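Local structure of vestitone reductase (Medicago sativa, 2P4H) at residues K1-V6 with E73-I78; L139-W144 with R246-P251; F189-F194 with D201-A206; R221-H226 with A284-L289; G126-F131 with S163-E168. The protein catalyses the stereospecific NADPH-dependent reduction of (3R)-vestitone to the corresponding isoflavanol, the penultimate step in making the phytoalexin medicarpin in alfalfa. All coordinates share one frame; numbering follows the deposited sequence.

Contact 1: K1-V6 with E73-I78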
# COMPACT_ATOMS: atom_id res chain seq x y z
N LYS A 1 -16.03 -17.15 -4.05
CA LYS A 1 -14.72 -17.77 -3.67
C LYS A 1 -14.45 -17.63 -2.18
O LYS A 1 -13.42 -18.08 -1.68
CB LYS A 1 -13.60 -17.12 -4.47
CG LYS A 1 -13.76 -17.26 -5.98
CD LYS A 1 -12.64 -16.57 -6.73
CE LYS A 1 -12.82 -16.73 -8.23
NZ LYS A 1 -11.75 -16.03 -8.99
N GLY A 2 -15.38 -17.00 -1.47
CA GLY A 2 -15.21 -16.82 -0.04
C GLY A 2 -15.30 -15.36 0.37
O GLY A 2 -15.35 -14.47 -0.47
N ARG A 3 -15.32 -15.13 1.68
CA ARG A 3 -15.42 -13.78 2.21
C ARG A 3 -14.08 -13.29 2.74
O ARG A 3 -13.36 -14.01 3.42
CB ARG A 3 -16.47 -13.75 3.32
CG ARG A 3 -16.81 -12.36 3.82
CD ARG A 3 -18.16 -12.36 4.52
NE ARG A 3 -19.22 -12.78 3.60
CZ ARG A 3 -20.49 -12.97 3.96
NH1 ARG A 3 -20.86 -12.78 5.22
NH2 ARG A 3 -21.38 -13.35 3.06
N VAL A 4 -13.75 -12.04 2.42
CA VAL A 4 -12.50 -11.44 2.87
C VAL A 4 -12.79 -10.16 3.63
O VAL A 4 -13.60 -9.34 3.19
CB VAL A 4 -11.57 -11.12 1.67
CG1 VAL A 4 -10.31 -10.41 2.16
CG2 VAL A 4 -11.20 -12.40 0.94
N CYS A 5 -12.14 -9.98 4.78
CA CYS A 5 -12.32 -8.78 5.57
C CYS A 5 -11.20 -7.80 5.23
O CYS A 5 -10.02 -8.14 5.35
CB CYS A 5 -12.29 -9.09 7.07
SG CYS A 5 -12.55 -7.63 8.12
N VAL A 6 -11.58 -6.60 4.81
CA VAL A 6 -10.63 -5.56 4.44
C VAL A 6 -10.78 -4.36 5.37
O VAL A 6 -11.86 -3.78 5.47
CB VAL A 6 -10.90 -5.05 3.00
CG1 VAL A 6 -9.88 -3.98 2.62
CG2 VAL A 6 -10.85 -6.20 2.01
N GLU A 73 -15.67 -13.06 11.10
CA GLU A 73 -16.37 -14.33 11.21
C GLU A 73 -16.61 -14.94 9.83
O GLU A 73 -17.15 -14.29 8.93
CB GLU A 73 -17.71 -14.13 11.93
CG GLU A 73 -18.54 -15.40 12.05
CD GLU A 73 -17.89 -16.45 12.94
OE1 GLU A 73 -18.40 -17.59 12.98
OE2 GLU A 73 -16.89 -16.13 13.61
N GLY A 74 -16.21 -16.20 9.67
CA GLY A 74 -16.40 -16.90 8.41
C GLY A 74 -15.53 -16.48 7.24
O GLY A 74 -15.71 -16.97 6.13
N CYS A 75 -14.58 -15.57 7.48
CA CYS A 75 -13.70 -15.09 6.41
C CYS A 75 -12.53 -16.02 6.11
O CYS A 75 -11.97 -16.65 7.01
CB CYS A 75 -13.17 -13.70 6.76
SG CYS A 75 -14.41 -12.40 6.70
N VAL A 76 -12.17 -16.11 4.83
CA VAL A 76 -11.06 -16.95 4.41
C VAL A 76 -9.77 -16.13 4.40
O VAL A 76 -8.68 -16.68 4.37
CB VAL A 76 -11.31 -17.53 3.00
CG1 VAL A 76 -12.55 -18.41 3.01
CG2 VAL A 76 -11.46 -16.41 1.98
N GLY A 77 -9.91 -14.81 4.42
CA GLY A 77 -8.74 -13.96 4.42
C GLY A 77 -9.01 -12.62 5.08
O GLY A 77 -10.15 -12.17 5.16
N ILE A 78 -7.94 -11.99 5.56
CA ILE A 78 -8.01 -10.68 6.19
C ILE A 78 -6.91 -9.83 5.55
O ILE A 78 -5.74 -10.22 5.57
CB ILE A 78 -7.75 -10.74 7.71
CG1 ILE A 78 -8.87 -11.52 8.42
CG2 ILE A 78 -7.68 -9.32 8.28
CD1 ILE A 78 -8.59 -11.79 9.89
O HOH W 1 -15.52 -17.30 3.52

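Contact 2: L139-W144 with R246-P251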
# COMPACT_ATOMS: atom_id res chain seq x y z
N LEU A 139 17.45 -2.84 -2.09
CA LEU A 139 17.11 -3.49 -0.82
C LEU A 139 16.24 -4.72 -1.04
O LEU A 139 15.58 -4.85 -2.08
CB LEU A 139 16.34 -2.51 0.08
CG LEU A 139 17.02 -1.18 0.42
CD1 LEU A 139 16.08 -0.33 1.26
CD2 LEU A 139 18.31 -1.45 1.18
N ASP A 140 16.26 -5.63 -0.08
CA ASP A 140 15.40 -6.81 -0.16
C ASP A 140 14.68 -7.01 1.17
O ASP A 140 14.73 -6.15 2.05
CB ASP A 140 16.17 -8.08 -0.60
CG ASP A 140 17.22 -8.52 0.40
OD1 ASP A 140 17.15 -8.13 1.58
OD2 ASP A 140 18.12 -9.29 -0.02
N GLU A 141 14.02 -8.15 1.32
CA GLU A 141 13.25 -8.42 2.53
C GLU A 141 14.03 -8.58 3.83
O GLU A 141 13.44 -8.71 4.90
CB GLU A 141 12.35 -9.65 2.29
CG GLU A 141 11.24 -9.43 1.25
CD GLU A 141 11.71 -9.51 -0.20
OE1 GLU A 141 12.89 -9.84 -0.46
OE2 GLU A 141 10.88 -9.26 -1.10
N SER A 142 15.36 -8.56 3.75
CA SER A 142 16.18 -8.68 4.95
C SER A 142 16.51 -7.31 5.52
O SER A 142 17.02 -7.19 6.63
CB SER A 142 17.49 -9.42 4.65
OG SER A 142 18.36 -8.63 3.86
N ASP A 143 16.21 -6.26 4.76
CA ASP A 143 16.51 -4.90 5.18
C ASP A 143 15.39 -4.26 6.00
O ASP A 143 14.21 -4.45 5.72
CB ASP A 143 16.82 -4.03 3.96
CG ASP A 143 18.10 -4.44 3.28
OD1 ASP A 143 19.17 -4.33 3.91
OD2 ASP A 143 18.04 -4.88 2.11
N TRP A 144 15.79 -3.49 7.01
CA TRP A 144 14.87 -2.80 7.90
C TRP A 144 15.35 -1.40 8.23
O TRP A 144 16.55 -1.16 8.35
CB TRP A 144 14.73 -3.54 9.24
CG TRP A 144 13.88 -4.76 9.22
CD1 TRP A 144 14.31 -6.05 9.15
CD2 TRP A 144 12.46 -4.81 9.33
NE1 TRP A 144 13.23 -6.91 9.21
CE2 TRP A 144 12.09 -6.17 9.32
CE3 TRP A 144 11.46 -3.83 9.44
CZ2 TRP A 144 10.75 -6.58 9.42
CZ3 TRP A 144 10.13 -4.24 9.54
CH2 TRP A 144 9.79 -5.60 9.52
N ARG A 246 7.74 -11.62 4.66
CA ARG A 246 7.77 -10.33 3.96
C ARG A 246 7.97 -10.47 2.45
O ARG A 246 8.74 -11.32 1.99
CB ARG A 246 8.92 -9.46 4.47
CG ARG A 246 9.09 -9.39 5.97
CD ARG A 246 10.26 -8.47 6.27
NE ARG A 246 9.90 -7.06 6.18
CZ ARG A 246 10.77 -6.06 6.06
NH1 ARG A 246 12.07 -6.31 5.99
NH2 ARG A 246 10.34 -4.80 6.06
N TYR A 247 7.30 -9.62 1.69
CA TYR A 247 7.44 -9.60 0.24
C TYR A 247 7.43 -8.17 -0.28
O TYR A 247 6.46 -7.44 -0.07
CB TYR A 247 6.30 -10.35 -0.44
CG TYR A 247 6.36 -11.86 -0.33
CD1 TYR A 247 7.02 -12.62 -1.29
CD2 TYR A 247 5.78 -12.51 0.75
CE1 TYR A 247 7.09 -14.01 -1.18
CE2 TYR A 247 5.84 -13.90 0.87
CZ TYR A 247 6.50 -14.64 -0.10
OH TYR A 247 6.58 -16.00 0.03
N ASN A 248 8.51 -7.77 -0.94
CA ASN A 248 8.55 -6.46 -1.57
C ASN A 248 7.57 -6.58 -2.74
O ASN A 248 7.49 -7.63 -3.38
CB ASN A 248 9.93 -6.16 -2.17
CG ASN A 248 10.91 -5.58 -1.16
OD1 ASN A 248 10.52 -4.98 -0.16
ND2 ASN A 248 12.20 -5.74 -1.44
N CYS A 249 6.83 -5.51 -3.02
CA CYS A 249 5.89 -5.50 -4.15
C CYS A 249 6.16 -4.15 -4.81
O CYS A 249 5.35 -3.23 -4.76
CB CYS A 249 4.46 -5.60 -3.64
SG CYS A 249 3.24 -5.82 -4.94
N SER A 250 7.32 -4.08 -5.47
CA SER A 250 7.81 -2.83 -6.05
C SER A 250 8.55 -3.14 -7.35
O SER A 250 9.78 -3.12 -7.40
CB SER A 250 8.77 -2.22 -5.02
OG SER A 250 9.27 -0.97 -5.39
N PRO A 251 7.80 -3.41 -8.44
CA PRO A 251 8.40 -3.73 -9.74
C PRO A 251 9.11 -2.62 -10.49
O PRO A 251 9.87 -2.90 -11.43
CB PRO A 251 7.21 -4.27 -10.52
CG PRO A 251 6.10 -3.39 -10.04
CD PRO A 251 6.33 -3.36 -8.53
O HOH W 2 13.07 -4.03 0.81
O HOH W 3 9.61 -9.56 -3.53

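Contact 3: F189-F194 with D201-A206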
# COMPACT_ATOMS: atom_id res chain seq x y z
N PHE A 189 5.58 3.66 -3.82
CA PHE A 189 4.54 4.61 -4.21
C PHE A 189 3.50 3.82 -5.00
O PHE A 189 3.82 3.23 -6.04
CB PHE A 189 5.11 5.72 -5.10
CG PHE A 189 5.83 6.80 -4.35
CD1 PHE A 189 5.16 7.95 -3.95
CD2 PHE A 189 7.18 6.68 -4.04
CE1 PHE A 189 5.82 8.97 -3.26
CE2 PHE A 189 7.85 7.68 -3.35
CZ PHE A 189 7.17 8.83 -2.96
N ILE A 190 2.27 3.78 -4.49
CA ILE A 190 1.17 3.06 -5.15
C ILE A 190 0.45 4.04 -6.08
O ILE A 190 -0.05 5.08 -5.63
CB ILE A 190 0.20 2.50 -4.11
CG1 ILE A 190 0.96 1.62 -3.11
CG2 ILE A 190 -0.91 1.71 -4.79
CD1 ILE A 190 0.14 1.23 -1.91
N VAL A 191 0.38 3.70 -7.36
CA VAL A 191 -0.21 4.59 -8.36
C VAL A 191 -1.13 3.88 -9.36
O VAL A 191 -0.89 2.73 -9.73
CB VAL A 191 0.94 5.29 -9.14
CG1 VAL A 191 0.39 6.24 -10.20
CG2 VAL A 191 1.85 6.04 -8.16
N GLY A 192 -2.17 4.58 -9.79
CA GLY A 192 -3.11 4.03 -10.77
C GLY A 192 -4.42 4.77 -10.70
O GLY A 192 -4.47 5.93 -10.29
N ARG A 193 -5.50 4.13 -11.13
CA ARG A 193 -6.81 4.75 -11.03
C ARG A 193 -7.21 4.63 -9.57
O ARG A 193 -6.60 3.88 -8.81
CB ARG A 193 -7.85 4.03 -11.89
CG ARG A 193 -7.64 4.10 -13.39
CD ARG A 193 -8.85 3.52 -14.11
NE ARG A 193 -10.06 4.25 -13.77
CZ ARG A 193 -10.44 5.39 -14.35
NH1 ARG A 193 -9.71 5.93 -15.32
NH2 ARG A 193 -11.55 6.00 -13.95
N PHE A 194 -8.24 5.37 -9.16
CA PHE A 194 -8.72 5.31 -7.79
C PHE A 194 -10.20 5.64 -7.74
O PHE A 194 -10.73 6.32 -8.62
CB PHE A 194 -7.92 6.28 -6.90
CG PHE A 194 -7.89 7.71 -7.40
CD1 PHE A 194 -8.84 8.63 -6.97
CD2 PHE A 194 -6.90 8.12 -8.28
CE1 PHE A 194 -8.79 9.96 -7.41
CE2 PHE A 194 -6.84 9.44 -8.73
CZ PHE A 194 -7.79 10.36 -8.30
N ASP A 201 -2.27 10.85 -1.88
CA ASP A 201 -0.99 11.53 -1.73
C ASP A 201 0.09 10.91 -2.62
O ASP A 201 0.88 11.62 -3.23
CB ASP A 201 -0.55 11.47 -0.27
CG ASP A 201 0.77 12.17 -0.03
OD1 ASP A 201 0.82 13.41 -0.20
OD2 ASP A 201 1.74 11.49 0.34
N SER A 202 0.13 9.58 -2.69
CA SER A 202 1.13 8.90 -3.50
C SER A 202 1.01 9.26 -4.98
O SER A 202 2.02 9.38 -5.68
CB SER A 202 1.03 7.38 -3.32
OG SER A 202 -0.26 6.91 -3.64
N ILE A 203 -0.22 9.44 -5.45
CA ILE A 203 -0.44 9.81 -6.84
C ILE A 203 -0.07 11.28 -7.06
O ILE A 203 0.53 11.63 -8.07
CB ILE A 203 -1.90 9.53 -7.26
CG1 ILE A 203 -2.15 8.02 -7.21
CG2 ILE A 203 -2.19 10.11 -8.64
CD1 ILE A 203 -3.55 7.59 -7.60
N GLU A 204 -0.42 12.14 -6.11
CA GLU A 204 -0.08 13.55 -6.25
C GLU A 204 1.44 13.69 -6.35
O GLU A 204 1.96 14.44 -7.18
CB GLU A 204 -0.61 14.35 -5.06
CG GLU A 204 -0.27 15.84 -5.11
CD GLU A 204 -1.07 16.66 -4.13
OE1 GLU A 204 -1.27 16.20 -2.99
OE2 GLU A 204 -1.50 17.77 -4.50
N LYS A 205 2.16 12.94 -5.52
CA LYS A 205 3.62 12.99 -5.55
C LYS A 205 4.20 12.39 -6.83
O LYS A 205 5.14 12.93 -7.40
CB LYS A 205 4.20 12.28 -4.32
CG LYS A 205 3.89 12.99 -3.02
CD LYS A 205 4.50 12.26 -1.83
CE LYS A 205 4.20 13.01 -0.54
NZ LYS A 205 4.63 14.44 -0.63
N ALA A 206 3.63 11.26 -7.26
CA ALA A 206 4.11 10.60 -8.48
C ALA A 206 3.88 11.45 -9.73
O ALA A 206 4.62 11.32 -10.71
CB ALA A 206 3.41 9.25 -8.63

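Contact 4: R221-H226 with A284-L289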
# COMPACT_ATOMS: atom_id res chain seq x y z
N ARG A 221 13.99 9.81 -7.43
CA ARG A 221 14.01 8.44 -7.95
C ARG A 221 12.95 7.75 -7.12
O ARG A 221 13.07 7.63 -5.90
CB ARG A 221 15.36 7.74 -7.80
CG ARG A 221 15.35 6.37 -8.50
CD ARG A 221 16.72 5.75 -8.57
NE ARG A 221 17.23 5.44 -7.24
CZ ARG A 221 18.52 5.31 -6.94
NH1 ARG A 221 19.44 5.47 -7.88
NH2 ARG A 221 18.88 5.03 -5.69
N PHE A 222 11.91 7.29 -7.80
CA PHE A 222 10.75 6.68 -7.17
C PHE A 222 10.62 5.17 -7.29
O PHE A 222 10.70 4.63 -8.40
CB PHE A 222 9.45 7.24 -7.80
CG PHE A 222 9.30 8.73 -7.72
CD1 PHE A 222 8.35 9.29 -6.87
CD2 PHE A 222 10.03 9.58 -8.54
CE1 PHE A 222 8.13 10.67 -6.83
CE2 PHE A 222 9.82 10.97 -8.52
CZ PHE A 222 8.87 11.50 -7.66
N HIS A 223 10.42 4.47 -6.17
CA HIS A 223 10.11 3.05 -6.27
C HIS A 223 8.58 3.10 -6.41
O HIS A 223 7.91 3.87 -5.70
CB HIS A 223 10.59 2.20 -5.05
CG HIS A 223 10.56 2.89 -3.72
ND1 HIS A 223 11.61 2.78 -2.83
CD2 HIS A 223 9.59 3.58 -3.07
CE1 HIS A 223 11.28 3.36 -1.69
NE2 HIS A 223 10.06 3.85 -1.81
N MET A 224 8.04 2.34 -7.35
CA MET A 224 6.60 2.39 -7.64
C MET A 224 5.96 1.05 -7.98
O MET A 224 6.65 0.08 -8.30
CB MET A 224 6.37 3.35 -8.82
CG MET A 224 7.15 4.67 -8.75
SD MET A 224 6.89 5.73 -10.19
CE MET A 224 5.28 6.39 -9.80
N VAL A 225 4.63 1.03 -7.93
CA VAL A 225 3.84 -0.16 -8.27
C VAL A 225 2.44 0.29 -8.69
O VAL A 225 1.95 1.32 -8.23
CB VAL A 225 3.72 -1.14 -7.06
CG1 VAL A 225 2.91 -0.52 -5.94
CG2 VAL A 225 3.09 -2.45 -7.52
N HIS A 226 1.82 -0.47 -9.59
CA HIS A 226 0.46 -0.17 -10.05
C HIS A 226 -0.49 -0.68 -8.97
O HIS A 226 -0.36 -1.82 -8.51
CB HIS A 226 0.19 -0.88 -11.38
CG HIS A 226 -1.07 -0.43 -12.05
ND1 HIS A 226 -2.32 -0.58 -11.49
CD2 HIS A 226 -1.27 0.17 -13.25
CE1 HIS A 226 -3.23 -0.10 -12.31
NE2 HIS A 226 -2.62 0.37 -13.39
N ALA A 284 15.79 13.25 -3.11
CA ALA A 284 15.98 11.93 -2.53
C ALA A 284 15.88 10.84 -3.59
O ALA A 284 14.84 10.70 -4.24
CB ALA A 284 14.95 11.70 -1.44
N ARG A 285 16.95 10.09 -3.77
CA ARG A 285 16.98 8.99 -4.73
C ARG A 285 16.65 7.73 -3.93
O ARG A 285 17.53 7.16 -3.28
CB ARG A 285 18.38 8.86 -5.35
CG ARG A 285 18.84 10.09 -6.13
CD ARG A 285 18.27 10.14 -7.54
NE ARG A 285 18.65 11.37 -8.24
CZ ARG A 285 18.35 11.64 -9.51
NH1 ARG A 285 17.67 10.77 -10.24
NH2 ARG A 285 18.72 12.79 -10.04
N LEU A 286 15.39 7.32 -3.96
CA LEU A 286 14.96 6.15 -3.21
C LEU A 286 15.53 4.84 -3.73
O LEU A 286 15.83 4.72 -4.91
CB LEU A 286 13.43 6.08 -3.19
CG LEU A 286 12.76 7.31 -2.58
CD1 LEU A 286 11.26 7.20 -2.73
CD2 LEU A 286 13.15 7.44 -1.11
N PRO A 287 15.67 3.85 -2.85
CA PRO A 287 16.21 2.55 -3.24
C PRO A 287 15.23 1.69 -4.01
O PRO A 287 14.01 1.83 -3.88
CB PRO A 287 16.57 1.91 -1.90
CG PRO A 287 15.50 2.44 -1.00
CD PRO A 287 15.42 3.90 -1.40
N ASP A 288 15.78 0.80 -4.84
CA ASP A 288 14.98 -0.14 -5.60
C ASP A 288 14.65 -1.26 -4.61
O ASP A 288 15.56 -1.83 -3.99
CB ASP A 288 15.83 -0.67 -6.78
CG ASP A 288 15.09 -1.70 -7.63
OD1 ASP A 288 13.86 -1.83 -7.52
OD2 ASP A 288 15.77 -2.38 -8.43
N LEU A 289 13.37 -1.54 -4.41
CA LEU A 289 12.96 -2.60 -3.50
C LEU A 289 12.81 -3.86 -4.35
O LEU A 289 11.76 -4.12 -4.94
CB LEU A 289 11.64 -2.23 -2.80
CG LEU A 289 11.61 -0.82 -2.19
CD1 LEU A 289 10.29 -0.59 -1.48
CD2 LEU A 289 12.77 -0.64 -1.21

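Contact 5: G126-F131 with S163-E168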
# COMPACT_ATOMS: atom_id res chain seq x y z
N GLY A 126 7.57 1.16 2.05
CA GLY A 126 8.99 1.29 1.77
C GLY A 126 9.68 2.05 2.89
O GLY A 126 10.89 1.95 3.06
N SER A 127 8.91 2.81 3.66
CA SER A 127 9.48 3.56 4.77
C SER A 127 9.97 2.62 5.87
O SER A 127 10.76 3.01 6.72
CB SER A 127 8.45 4.53 5.35
OG SER A 127 7.34 3.84 5.89
N ALA A 128 9.49 1.38 5.85
CA ALA A 128 9.89 0.39 6.85
C ALA A 128 11.24 -0.26 6.52
O ALA A 128 11.78 -1.03 7.32
CB ALA A 128 8.82 -0.69 7.00
N VAL A 129 11.78 0.05 5.34
CA VAL A 129 13.06 -0.52 4.93
C VAL A 129 14.09 0.50 4.43
O VAL A 129 15.29 0.24 4.48
CB VAL A 129 12.90 -1.58 3.79
CG1 VAL A 129 11.97 -2.69 4.24
CG2 VAL A 129 12.37 -0.92 2.52
N SER A 130 13.61 1.65 3.96
CA SER A 130 14.48 2.67 3.37
C SER A 130 15.35 3.54 4.27
O SER A 130 16.27 4.20 3.78
CB SER A 130 13.64 3.57 2.46
OG SER A 130 12.99 2.80 1.46
N PHE A 131 15.07 3.57 5.57
CA PHE A 131 15.86 4.39 6.48
C PHE A 131 16.76 3.51 7.34
O PHE A 131 16.70 3.56 8.57
CB PHE A 131 14.94 5.22 7.39
CG PHE A 131 14.07 6.19 6.64
CD1 PHE A 131 12.84 5.80 6.12
CD2 PHE A 131 14.49 7.51 6.46
CE1 PHE A 131 12.03 6.70 5.44
CE2 PHE A 131 13.69 8.42 5.77
CZ PHE A 131 12.46 8.02 5.26
N SER A 163 6.53 4.47 12.72
CA SER A 163 5.25 3.80 12.86
C SER A 163 5.18 2.53 12.01
O SER A 163 4.84 1.46 12.52
CB SER A 163 4.11 4.75 12.45
OG SER A 163 2.84 4.14 12.64
N LYS A 164 5.50 2.66 10.73
CA LYS A 164 5.46 1.52 9.82
C LYS A 164 6.44 0.42 10.20
O LYS A 164 6.11 -0.77 10.13
CB LYS A 164 5.77 1.99 8.39
CG LYS A 164 4.88 3.11 7.85
CD LYS A 164 3.45 2.67 7.60
CE LYS A 164 2.63 2.68 8.87
NZ LYS A 164 1.18 2.43 8.60
N THR A 165 7.64 0.80 10.61
CA THR A 165 8.65 -0.19 10.98
C THR A 165 8.22 -0.98 12.22
O THR A 165 8.27 -2.21 12.22
CB THR A 165 10.01 0.50 11.25
OG1 THR A 165 10.40 1.25 10.09
CG2 THR A 165 11.08 -0.54 11.56
N LEU A 166 7.81 -0.27 13.26
CA LEU A 166 7.38 -0.94 14.49
C LEU A 166 6.15 -1.80 14.26
O LEU A 166 6.05 -2.90 14.79
CB LEU A 166 7.09 0.10 15.58
CG LEU A 166 8.29 0.90 16.07
CD1 LEU A 166 7.84 1.88 17.15
CD2 LEU A 166 9.35 -0.04 16.62
N ALA A 167 5.21 -1.29 13.46
CA ALA A 167 3.99 -2.04 13.19
C ALA A 167 4.26 -3.34 12.45
O ALA A 167 3.75 -4.39 12.84
CB ALA A 167 3.02 -1.18 12.39
N GLU A 168 5.06 -3.28 11.39
CA GLU A 168 5.33 -4.50 10.63
C GLU A 168 6.07 -5.53 11.47
O GLU A 168 5.78 -6.72 11.41
CB GLU A 168 6.14 -4.21 9.36
CG GLU A 168 6.05 -5.37 8.37
CD GLU A 168 7.02 -5.30 7.22
OE1 GLU A 168 7.54 -4.20 6.92
OE2 GLU A 168 7.26 -6.35 6.60

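Contact 1: K1-V6 with E73-I78
Val76 N donates to Arg3 O over 2.8 Å, and further along Cys5 N donates to Gly77 O over 3.0 Å, joining the two segments in parallel register. Around these bonds the packing is close. The sulfur of Cys75 sits between two partners of segment 1-6, 3.7 Å from Arg3 CG and 3.9 Å from Cys5 CB; with SG anti to the carbonyl carbon (chi1 -70°) it is set against the stem of Arg3. Val4 CG1 comes within 3.5 Å of Gly77 O, and Val4 CG2 packs on Val76 CG2 at 4.2 Å. Toward the N-terminus the contact opens. There a water takes the N-H of Arg3 and donates to Gly74 O, standing in for a direct bond, while the arginine turns its charged end away to Ser27. Gly2 suits its place because a CB would press on Val76 CG2 and on the carbonyl before it; the positive phi of Gly74 likewise suits glycine. Cys5 and Ile78 face helix 95-111. Neighbouring parallel strands 3-7 and 77-80, the first leading into the glycine-rich loop predicted to bind NADP, are typical of the Rossmann fold.

Contact 2: L139-W144 with R246-P251
Arg246 lays its guanidinium flat on the indole of Trp144, the planes only 4° apart and CZ 3.5 Å from the centroid of the six-membered ring. The same flat group spends its N-H bonds at its edge. NH1 serves two backbone carbonyls, Asp143 O at 2.8 Å in the guanidinium plane and Glu141 O at 3.0 Å, tilted from it, whereas NE forms a salt bridge with Glu168. A phenylalanine in place of Trp144 would probably leave part of the guanidinium face uncovered and the group freer to tilt away from the two carbonyls.

The second polar centre is Glu141 OE2. It accepts the backbone N-H of Asn248 in a nearly straight bond of 2.8 Å, met on the anti side of the carboxylate, and also accepts a hydrogen bond from a water, which donates as well to Asn248 O. The bend at chi2 (79°) folds the glutamate over Arg246 O toward strand 245-248. Asn248 turns its own amide to other partners: OD1 accepts from a second water and ND2 donates to Asn290 O.

Within the loop, Asp140 OD1 accepts from Ser142 N, an Asx turn, and from Ser142 OG, and Asp143 OD2 takes the N-H of Asp140 while its OD1 pairs with Lys136. Aspartates suit the turn, their short side chains reaching backbone N-H groups. Arginine suits its position by offering a flat face and several donors together; its charge, paired with Glu168 and lying over the indole face, is likely to be well tolerated although the residue is buried.

Contact 3: F189-F194 with D201-A206
Strand 189-191 and helix 201-206 cross almost at a right angle, 91°, with their axes 7.1 Å apart, and Phe189 lies nearest Ser202 while Val191 lies nearest Ile203. The one hydrogen bond between them runs from Ser202 OG to Ile190 O, 2.7 Å long and in the carbonyl plane. It is reached because OG stands between the backbone N and the carbonyl carbon (chi1 57°), directed at the strand. With an alanine here, Ile190 O would probably lose this donor and the first turn of the helix its tie to the strand.

Apolar contacts add to this bond. Phe189 presents the edge of its ring to the helix, CE1 meeting Lys205 CD at 3.8 Å, so that the methylene stem of the lysine covers the aromatic rim while its amino group leads outward. Val191 CG2 packs on the methyl of Ala206 at 3.6 Å; alanine's small side chain suits this close approach. Ile203 reaches toward the chain beyond the strand, its CD1 lying 3.5 Å from Phe194 CD2 and 3.3 Å from Gly192 O, a buried carbonyl for which the model gives no hydrogen-bond partner. Gly192 itself has backbone angles at which a CB would strike the preceding carbonyl.

Beyond the pair, Phe194, Ile190 and Ser202 all touch Phe12 at the start of helix 12-23, a residue predicted to bind NADP. Val191 also packs on helix 305-319, and strand 189-191 runs parallel to its sheet neighbour 219-226.

Contact 4: R221-H226 with A284-L289
Leu286 O is gripped twice by one arginine: Arg221 NE donates to it at 2.8 Å and NH2 at 3.2 Å, both approaching from the same face of the carbonyl. The oxygen lies in the guanidinium plane, a side-on grip made possible by the bend at chi3 (64°), which swings the group round to the passing chain. Arg285 CB covers one face of the guanidinium over its centre, and Arg285 CD lies against Arg221 CB. The two side chains thus touch through carbon while the charged end of Arg285 goes to Glu257. Leu286 N donates to Arg221 O over 3.0 Å and, weakly, Arg221 N to Ala284 O, the short parallel pairing of Arg221 with Arg285.

His223 forms the second half of the contact. Its ND1 donates to Pro287 O at 2.8 Å, in the carbonyl plane and at the edge of the ring. Leucine methyls lie over its two opposite faces, Leu286 CD1 at 4.0 Å and Leu289 CD1 at 4.1 Å from the ring centroid, each a CH-pi contact. With ND1 bonded and both faces covered, the ring has little scope to turn, and this may be why chi1 stays at an unusual 33°. Branched leucines suit the task because each sets a methyl over a flat face.

The chemistry is that of side-chain donors meeting main-chain acceptors: between strands 284-285 and 288-289 the chain leaves regular sheet pairing, and an arginine and a histidine supply N-H groups, in place, it seems, of a neighbouring strand.

Contact 5: G126-F131 with S163-E168
Ser127 and Lys164 meet with the hydroxyl lying alongside the lysine stem: OG is 3.2 Å from CG and 3.5 Å from CB. Bends at chi2 (-69°) and chi3 (82°) turn the lysine off after its first carbons, carrying NZ away to Ser83. The hydrogen-bond partner of the serine hydroxyl is Ser125 OG, and it meets Lys164 in a close contact with carbon.

Ala128 points its methyl toward the helix. CB lies 4.0 Å from Thr165 OG1 and 3.7 Å from Glu168 OE1, two polar atoms one turn apart. The CA atoms of Ala128 and Thr165 are 4.4 Å apart, a distance that suits a residue as small as alanine.

The helix here is 158-177 of the NADP-binding Rossmann domain. Tyr160, assigned to NADP binding by similarity, and Lys164 stand four residues apart, as in the YxxxK motif of short-chain dehydrogenases/reductases. Ser127 also touches the tyrosine, and its loop directly follows strand 119-125, so the contact probably borders the active site.

Thr165 turns OG1 toward the loop, 3.4 Å from Ala128 CA, yet spends its hydrogen bond on Ala161 O one turn back in its own helix. Glu168, one turn further on, extends its chain with CG anti to the backbone N (chi1 -162°) and brings OE1 beside the alanine methyl; that oxygen accepts from Ser124 OG. Within the loop, Gly126 O gathers three donors, Val129 N, Ser130 N and, at 2.8 Å, Ser130 OG, which hold the helix-like turn that presents Ser127 and Ala128.

Overall arrangement
Contact 1 stands apart, its centre 26 Å or more from the others, joining strands 3-7 and 77-80; the other four lie closer together, contacts 3 and 4 across the chain's centre from it. Contacts 2 and 5, with centres about 11 Å apart, meet through the Arg246-Glu168 salt bridge, and their segments alternate along the chain, as do those of contacts 2 and 4. Contact 3 lies inside the loop closed by contact 2 and shares the mixed sheet with contact 4, which also touches contact 5. Contacts 1 and 2 reach the same seven-stranded parallel sheet, so the Rossmann core carries the cofactor loop at one region and is joined at its edge strand 245-248 to loop 139-144.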